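Local coordinates for protein putative NADPH:quinone oxidoreductase (Ralstonia eutropha, PDB 3IUP) that binds NADPH and probably uses it to reduce quinones or related carbonyl substrates, as medium-chain quinone oxidoreductases do, at residues S152-V155 with N156-A160; G162-E165 with T166-L169. All blocks are in the same frame, centred on the assembly; numbering follows the deposited sequence.

Contact 1. Residues S152-V155 with N156-A160; sequences SSFV and NPLTA. With NDP (NADPH dihydro-nicotinamide-adenine-dinucleotide phosphate), chain C.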
ATOM      1  N   SER A 152     -29.542  -5.987   7.239  1.00 18.49           N
ATOM      2  CA  SER A 152     -28.149  -5.581   7.110  1.00 19.24           C
ATOM      3  C   SER A 152     -27.263  -6.588   7.820  1.00 20.80           C
ATOM      4  O   SER A 152     -26.308  -6.210   8.477  1.00 22.93           O
ATOM      5  CB  SER A 152     -27.970  -4.189   7.733  1.00 20.12           C
ATOM      6  OG  SER A 152     -28.621  -3.190   6.945  1.00 20.94           O
ATOM      7  N   SER A 153     -27.573  -7.876   7.686  1.00 20.35           N
ATOM      8  CA  SER A 153     -26.873  -8.912   8.452  1.00 20.11           C
ATOM      9  C   SER A 153     -25.472  -9.207   7.928  1.00 20.61           C
ATOM     10  O   SER A 153     -24.653  -9.813   8.642  1.00 21.86           O
ATOM     11  CB  SER A 153     -27.674 -10.226   8.412  1.00 20.67           C
ATOM     12  OG  SER A 153     -28.834 -10.083   9.168  1.00 20.24           O
ATOM     13  N   PHE A 154     -25.205  -8.879   6.677  1.00 19.58           N
ATOM     14  CA  PHE A 154     -23.948  -9.326   6.057  1.00 19.82           C
ATOM     15  C   PHE A 154     -22.892  -8.235   5.920  1.00 20.01           C
ATOM     16  O   PHE A 154     -21.776  -8.364   6.447  1.00 20.17           O
ATOM     17  CB  PHE A 154     -24.206  -9.977   4.702  1.00 20.19           C
ATOM     18  CG  PHE A 154     -24.967 -11.269   4.771  1.00 20.53           C
ATOM     19  CD1 PHE A 154     -24.288 -12.477   4.795  1.00 22.77           C
ATOM     20  CD2 PHE A 154     -26.355 -11.286   4.752  1.00 22.62           C
ATOM     21  CE1 PHE A 154     -24.983 -13.699   4.821  1.00 25.38           C
ATOM     22  CE2 PHE A 154     -27.057 -12.481   4.782  1.00 23.30           C
ATOM     23  CZ  PHE A 154     -26.375 -13.696   4.818  1.00 24.61           C
ATOM     24  N   VAL A 155     -23.193  -7.190   5.154  1.00 19.25           N
ATOM     25  CA  VAL A 155     -22.162  -6.310   4.647  1.00 19.02           C
ATOM     26  C   VAL A 155     -21.442  -5.590   5.819  1.00 18.28           C
ATOM     27  O   VAL A 155     -20.222  -5.707   6.012  1.00 17.40           O
ATOM     28  CB  VAL A 155     -22.753  -5.309   3.626  1.00 18.70           C
ATOM     29  CG1 VAL A 155     -21.781  -4.173   3.212  1.00 19.88           C
ATOM     30  CG2 VAL A 155     -23.236  -6.102   2.323  1.00 19.94           C
ATOM     31  N   ASN A 156     -22.199  -4.878   6.623  1.00 16.64           N
ATOM     32  CA  ASN A 156     -21.578  -4.155   7.754  1.00 17.29           C
ATOM     33  C   ASN A 156     -21.104  -5.035   8.913  1.00 17.44           C
ATOM     34  O   ASN A 156     -19.929  -4.887   9.364  1.00 17.57           O
ATOM     35  CB  ASN A 156     -22.401  -2.930   8.193  1.00 16.67           C
ATOM     36  CG  ASN A 156     -22.340  -1.800   7.169  1.00 17.75           C
ATOM     37  OD1 ASN A 156     -21.526  -1.824   6.229  1.00 19.27           O
ATOM     38  ND2 ASN A 156     -23.243  -0.798   7.321  1.00 18.32           N
ATOM     39  N   PRO A 157     -21.931  -5.988   9.370  1.00 17.24           N
ATOM     40  CA  PRO A 157     -21.463  -6.797  10.481  1.00 17.46           C
ATOM     41  C   PRO A 157     -20.213  -7.637  10.169  1.00 17.41           C
ATOM     42  O   PRO A 157     -19.309  -7.741  11.008  1.00 17.90           O
ATOM     43  CB  PRO A 157     -22.682  -7.673  10.813  1.00 17.55           C
ATOM     44  CG  PRO A 157     -23.846  -6.846  10.442  1.00 17.23           C
ATOM     45  CD  PRO A 157     -23.393  -6.114   9.169  1.00 17.33           C
ATOM     46  N   LEU A 158     -20.164  -8.256   8.994  1.00 17.22           N
ATOM     47  CA  LEU A 158     -19.046  -9.124   8.688  1.00 17.70           C
ATOM     48  C   LEU A 158     -17.820  -8.298   8.371  1.00 17.28           C
ATOM     49  O   LEU A 158     -16.717  -8.760   8.606  1.00 17.59           O
ATOM     50  CB  LEU A 158     -19.326 -10.103   7.560  1.00 18.05           C
ATOM     51  CG  LEU A 158     -20.385 -11.118   7.918  1.00 18.35           C
ATOM     52  CD1 LEU A 158     -20.762 -11.970   6.667  1.00 16.94           C
ATOM     53  CD2 LEU A 158     -20.028 -12.017   9.153  1.00 17.89           C
ATOM     54  N   THR A 159     -17.996  -7.102   7.815  1.00 16.18           N
ATOM     55  CA  THR A 159     -16.863  -6.238   7.565  1.00 15.73           C
ATOM     56  C   THR A 159     -16.287  -5.793   8.890  1.00 15.27           C
ATOM     57  O   THR A 159     -15.066  -5.796   9.050  1.00 14.58           O
ATOM     58  CB  THR A 159     -17.236  -5.069   6.672  1.00 17.03           C
ATOM     59  OG1 THR A 159     -17.686  -5.582   5.405  1.00 18.60           O
ATOM     60  CG2 THR A 159     -16.075  -4.108   6.420  1.00 13.75           C
ATOM     61  N   ALA A 160     -17.135  -5.409   9.837  1.00 15.53           N
ATOM     62  CA  ALA A 160     -16.637  -4.970  11.148  1.00 15.64           C
ATOM     63  C   ALA A 160     -15.888  -6.105  11.816  1.00 15.30           C
ATOM     64  O   ALA A 160     -14.777  -5.919  12.320  1.00 17.16           O
ATOM     65  CB  ALA A 160     -17.755  -4.450  12.025  1.00 16.10           C
TER
HETATM   66  PA  NDP C 401     -23.087   5.076   6.567  0.80 19.46           P
HETATM   67  O1A NDP C 401     -23.798   4.564   7.720  0.80 17.83           O
HETATM   68  O2A NDP C 401     -23.855   5.622   5.427  0.80 20.74           O
HETATM   69  O5B NDP C 401     -22.104   6.258   7.181  0.80 17.61           O
HETATM   70  C5B NDP C 401     -21.203   6.880   6.259  0.80 18.49           C
HETATM   71  C4B NDP C 401     -20.272   7.765   7.030  0.80 16.98           C
HETATM   72  O4B NDP C 401     -19.400   8.307   6.081  0.80 20.34           O
HETATM   73  C3B NDP C 401     -20.989   8.920   7.748  0.80 18.15           C
HETATM   74  O3B NDP C 401     -20.606   9.103   9.095  0.80 18.71           O
HETATM   75  C2B NDP C 401     -20.543  10.165   6.951  0.80 18.25           C
HETATM   76  O2B NDP C 401     -20.371  11.339   7.744  0.80 17.45           O
HETATM   77  C1B NDP C 401     -19.205   9.690   6.401  0.80 18.81           C
HETATM   78  N9A NDP C 401     -18.808  10.370   5.161  0.80 18.89           N
HETATM   79  C8A NDP C 401     -19.600  10.500   4.038  0.80 20.10           C
HETATM   80  N7A NDP C 401     -18.883  11.101   3.073  0.80 16.64           N
HETATM   81  C5A NDP C 401     -17.614  11.355   3.557  0.80 21.48           C
HETATM   82  C6A NDP C 401     -16.455  11.955   3.024  0.80 21.56           C
HETATM   83  N6A NDP C 401     -16.407  12.525   1.807  0.80 20.30           N
HETATM   84  N1A NDP C 401     -15.323  12.039   3.808  0.80 19.83           N
HETATM   85  C2A NDP C 401     -15.310  11.588   5.091  0.80 19.86           C
HETATM   86  N3A NDP C 401     -16.442  11.000   5.608  0.80 22.52           N
HETATM   87  C4A NDP C 401     -17.568  10.886   4.864  0.80 21.16           C
HETATM   88  O3  NDP C 401     -22.061   4.032   5.881  0.80 20.99           O
HETATM   89  PN  NDP C 401     -21.930   2.508   6.197  0.80 20.11           P
HETATM   90  O1N NDP C 401     -21.726   2.211   7.593  0.80 16.98           O
HETATM   91  O2N NDP C 401     -22.993   1.702   5.506  0.80 16.24           O
HETATM   92  O5D NDP C 401     -20.536   2.195   5.414  0.80 19.48           O
HETATM   93  C5D NDP C 401     -19.301   2.678   5.967  0.80 20.79           C
HETATM   94  C4D NDP C 401     -18.182   2.506   4.945  0.80 21.31           C
HETATM   95  O4D NDP C 401     -17.830   1.107   4.946  0.80 21.51           O
HETATM   96  C3D NDP C 401     -18.519   2.904   3.493  0.80 21.77           C
HETATM   97  O3D NDP C 401     -17.418   3.523   2.859  0.80 19.22           O
HETATM   98  C2D NDP C 401     -18.765   1.547   2.853  0.80 22.47           C
HETATM   99  O2D NDP C 401     -18.614   1.497   1.443  0.80 25.64           O
HETATM  100  C1D NDP C 401     -17.686   0.736   3.576  0.80 21.89           C
HETATM  101  N1N NDP C 401     -17.849  -0.729   3.430  0.80 19.96           N
HETATM  102  C2N NDP C 401     -16.898  -1.365   2.703  0.80 20.71           C
HETATM  103  C3N NDP C 401     -16.954  -2.717   2.484  0.80 19.78           C
HETATM  104  C7N NDP C 401     -15.811  -3.430   1.787  0.80 20.14           C
HETATM  105  O7N NDP C 401     -16.012  -4.777   1.500  0.80 19.94           O
HETATM  106  N7N NDP C 401     -14.663  -2.846   1.418  0.80 17.59           N
HETATM  107  C4N NDP C 401     -17.896  -3.544   3.269  0.80 17.42           C
HETATM  108  C5N NDP C 401     -18.899  -2.745   4.063  0.80 21.10           C
HETATM  109  C6N NDP C 401     -18.828  -1.358   4.118  0.80 21.29           C
HETATM  110  P2B NDP C 401     -21.026  12.776   7.288  0.80 20.66           P
HETATM  111  O1X NDP C 401     -22.359  12.907   8.039  0.80 20.30           O
HETATM  112  O2X NDP C 401     -21.241  12.875   5.781  0.80 20.42           O
HETATM  113  O3X NDP C 401     -19.993  13.810   7.763  0.80 19.10           O
HETATM  114  O   HOH W   1     -24.933  -4.227   6.284  1.00 19.22           O
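Val155 and Thr159 meet in a local, fully buried contact at the N-terminal end of helix 155-169, where the chain leaves the loop after helix 147-150 and winds its first turn against the bound NADPH. Two donors of Thr159 converge on the carbonyl of Val155: OG1 lies 2.6 Å from Val155 O, and the backbone N of Thr159 completes an ordinary helical bond to the same oxygen. The hydroxyl can turn back on this carbonyl because Thr159 OG1 is anti to its own carbonyl carbon (chi1 -61°). Both branches of Thr159 face NDP C4N, the carbon of the nicotinamide ring that carries the hydride, OG1 the closer at 3.0 Å and CG2 3.7 Å away. Val155 adds an apolar touch to the same ring, its CG1 lying 3.3 Å from NDP C5N. Asn156 reaches further along the cofactor: ND2 donates to the phosphate oxygen NDP O2N over 3.1 Å in a nearly straight bond (168° at the hydrogen), while OD1 rests beside C5N and C6N. On the flank away from NADPH, Phe154 and Leu158 run side by side in the same direction, CD1 of Phe154 4.0 Å from CD1 of Leu158, and Leu158 continues onto helices 311-318 and 320-332. Pro157 lays CD 3.0 Å from Ser152 O, the same carbonyl that accepts from the water held by Asn156 N. Outside the turn, Glu97 OE1 accepts from the backbone N atoms of both Phe154 and Val155. This is the first turn of a helix whose N-terminal residues line the nicotinamide end of the NADPH pocket, in a protein with a GroES-like domain and a six-stranded parallel sheet of Rossmann type.

Contact 2. Residues G162-E165 with T166-L169; sequences GMVE and TMRL. With ACT (acetate ion), chain H; ACT (acetate ion), chain I.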
ATOM      1  N   GLY A 162     -14.564  -8.571  10.258  1.00 14.98           N
ATOM      2  CA  GLY A 162     -13.410  -8.809   9.435  1.00 16.76           C
ATOM      3  C   GLY A 162     -12.242  -7.883   9.660  1.00 16.36           C
ATOM      4  O   GLY A 162     -11.094  -8.264   9.461  1.00 15.73           O
HETATM    5  N   MSE A 163     -12.532  -6.658  10.071  1.00 16.93           N
HETATM    6  CA  MSE A 163     -11.447  -5.724  10.479  1.00 16.18           C
HETATM    7  C   MSE A 163     -10.707  -6.278  11.679  1.00 15.80           C
HETATM    8  O   MSE A 163      -9.490  -6.266  11.700  1.00 14.54           O
HETATM    9  CB  MSE A 163     -12.036  -4.344  10.805  1.00 16.88           C
HETATM   10  CG  MSE A 163     -12.577  -3.741   9.624  1.00 16.72           C
HETATM   11 SE   MSE A 163     -13.370  -2.000  10.168  0.75 16.15          SE
HETATM   12  CE  MSE A 163     -13.768  -1.472   8.478  1.00 16.45           C
ATOM     13  N   VAL A 164     -11.443  -6.736  12.683  1.00 16.08           N
ATOM     14  CA  VAL A 164     -10.832  -7.343  13.852  1.00 16.47           C
ATOM     15  C   VAL A 164     -10.084  -8.645  13.504  1.00 16.38           C
ATOM     16  O   VAL A 164      -8.933  -8.862  13.930  1.00 15.84           O
ATOM     17  CB  VAL A 164     -11.830  -7.549  14.974  1.00 17.11           C
ATOM     18  CG1 VAL A 164     -11.172  -8.301  16.139  1.00 19.36           C
ATOM     19  CG2 VAL A 164     -12.386  -6.175  15.407  1.00 18.69           C
ATOM     20  N   GLU A 165     -10.705  -9.443  12.655  1.00 16.62           N
ATOM     21  CA  GLU A 165     -10.050 -10.665  12.150  1.00 16.49           C
ATOM     22  C   GLU A 165      -8.732 -10.386  11.404  1.00 16.42           C
ATOM     23  O   GLU A 165      -7.726 -11.025  11.672  1.00 16.03           O
ATOM     24  CB  GLU A 165     -11.016 -11.454  11.279  1.00 17.20           C
ATOM     25  CG  GLU A 165     -10.521 -12.901  10.982  1.00 16.68           C
ATOM     26  CD  GLU A 165     -10.972 -13.889  12.066  1.00 20.18           C
ATOM     27  OE1 GLU A 165     -11.516 -13.477  13.103  1.00 22.95           O
ATOM     28  OE2 GLU A 165     -10.763 -15.098  11.861  1.00 22.41           O
ATOM     29  N   THR A 166      -8.747  -9.439  10.481  1.00 15.93           N
ATOM     30  CA  THR A 166      -7.583  -9.000   9.778  1.00 15.97           C
ATOM     31  C   THR A 166      -6.501  -8.454  10.696  1.00 15.54           C
ATOM     32  O   THR A 166      -5.371  -8.796  10.519  1.00 14.62           O
ATOM     33  CB  THR A 166      -7.927  -7.906   8.724  1.00 16.55           C
ATOM     34  OG1 THR A 166      -8.887  -8.415   7.777  1.00 16.34           O
ATOM     35  CG2 THR A 166      -6.715  -7.488   7.944  1.00 16.50           C
HETATM   36  N   MSE A 167      -6.869  -7.601  11.649  1.00 14.73           N
HETATM   37  CA  MSE A 167      -5.951  -7.124  12.669  1.00 14.57           C
HETATM   38  C   MSE A 167      -5.158  -8.284  13.307  1.00 14.25           C
HETATM   39  O   MSE A 167      -3.901  -8.283  13.364  1.00 15.11           O
HETATM   40  CB  MSE A 167      -6.767  -6.415  13.746  1.00 14.51           C
HETATM   41  CG  MSE A 167      -5.991  -5.853  14.892  1.00 16.20           C
HETATM   42 SE   MSE A 167      -7.178  -5.318  16.367  0.75 14.51          SE
HETATM   43  CE  MSE A 167      -7.419  -7.066  17.123  1.00 17.63           C
ATOM     44  N   ARG A 168      -5.903  -9.265  13.787  1.00 15.46           N
ATOM     45  CA  ARG A 168      -5.301 -10.450  14.391  1.00 16.79           C
ATOM     46  C   ARG A 168      -4.467 -11.282  13.433  1.00 16.49           C
ATOM     47  O   ARG A 168      -3.368 -11.686  13.777  1.00 16.85           O
ATOM     48  CB  ARG A 168      -6.378 -11.306  15.004  1.00 18.09           C
ATOM     49  CG  ARG A 168      -6.960 -10.702  16.271  1.00 20.80           C
ATOM     50  CD  ARG A 168      -8.211 -11.358  16.678  1.00 26.11           C
ATOM     51  NE  ARG A 168      -8.607 -10.866  17.996  1.00 28.86           N
ATOM     52  CZ  ARG A 168      -9.844 -10.895  18.464  1.00 29.73           C
ATOM     53  NH1 ARG A 168     -10.834 -11.435  17.758  1.00 32.57           N
ATOM     54  NH2 ARG A 168     -10.088 -10.395  19.660  1.00 34.41           N
ATOM     55  N   LEU A 169      -4.995 -11.548  12.250  1.00 16.39           N
ATOM     56  CA  LEU A 169      -4.259 -12.305  11.240  1.00 16.99           C
ATOM     57  C   LEU A 169      -2.946 -11.665  10.846  1.00 17.11           C
ATOM     58  O   LEU A 169      -1.978 -12.366  10.548  1.00 17.43           O
ATOM     59  CB  LEU A 169      -5.099 -12.557   9.986  1.00 16.41           C
ATOM     60  CG  LEU A 169      -6.207 -13.588  10.175  1.00 19.15           C
ATOM     61  CD1 LEU A 169      -7.255 -13.439   9.094  1.00 18.04           C
ATOM     62  CD2 LEU A 169      -5.608 -15.028  10.210  1.00 17.23           C
TER
HETATM   63  C   ACT H 383     -13.032 -11.827  15.295  1.00 46.63           C
HETATM   64  O   ACT H 383     -13.737 -12.287  16.273  1.00 45.93           O
HETATM   65  OXT ACT H 383     -11.752 -11.787  15.376  1.00 45.68           O
HETATM   66  CH3 ACT H 383     -13.689 -11.379  14.036  1.00 45.34           C
HETATM   67  C   ACT I 384     -13.263 -11.984  20.425  1.00 61.40           C
HETATM   68  O   ACT I 384     -13.078 -11.003  19.651  1.00 61.28           O
HETATM   69  OXT ACT I 384     -12.375 -12.161  21.302  1.00 61.52           O
HETATM   70  CH3 ACT I 384     -14.461 -12.886  20.315  1.00 60.95           C
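Thr166 and Gly162 form the tight side of this contact between successive turns in the C-terminal half of helix 155-169. Thr166 OG1 and Thr166 N both donate to Gly162 O, each at 2.8 Å, and they arrive from opposite faces of the carbonyl plane, so one oxygen is gripped twice. Thr166 OG1 also has a partner in Trp309 NE1, which ties this turn to the chain just after strand 304-308. Helical bonds join the next three pairs, the last being Leu169 N to Glu165 O at 2.8 Å, with the donor in the carbonyl plane. Met163, Thr166 and Met167, of which the two methionines are selenomethionine, pack on strand 243-249; Met163 and Met167 also reach strand 175-177. A bend at chi3 (81°) folds the end of Met167 back along the helix, bringing CE to 4.1 Å from Val164 CG1.

The opposite character appears at Arg168, an exposed residue whose extended chain runs alongside Val164. Val164 CG1 sits over one face of the guanidinium, offset toward its rim and 3.5 Å from NH1, whereas two acetates, probably from the crystallisation liquor, take its edge. One acetate (chain I) accepts from NH1 and NH2 through its O atom, with NH1 at 3.0 Å; the other (chain H) has OXT 2.6 Å from NH1, in a bond weak in angle. Leu169, likewise exposed, puts CD1 3.8 Å from the CG of Glu165, while OE2 of Glu165 makes a salt bridge to Arg322. Thus the Thr166 hydroxyl and the backbone bonds hold the side facing the sheet, Arg322 balances the carboxylate of Glu165, and the edge of the Arg168 guanidinium can bind carboxylates, here acetates that probably partly offset its charge.

How the contacts relate
Read from the N terminus, the chain leaves helix 147-150, passes through the short loop of contact 1 and enters helix 155-169, whose later turns hold contact 2. Contact 1 joins the end of the loop to the first turn of the helix; contact 2 joins successive turns. They neither nest nor cross but follow in series, with centres about 14 Å apart. Contact 1 sets the start of the helix against NADPH and helices 183-195, 311-318 and 320-332. Contact 2 carries the same helix outward along strands 175-177 and 243-249 of the parallel sheet. Helix 155-169 thus runs from the cofactor pocket to the surface, and helix 311-318 touches it at both contacts.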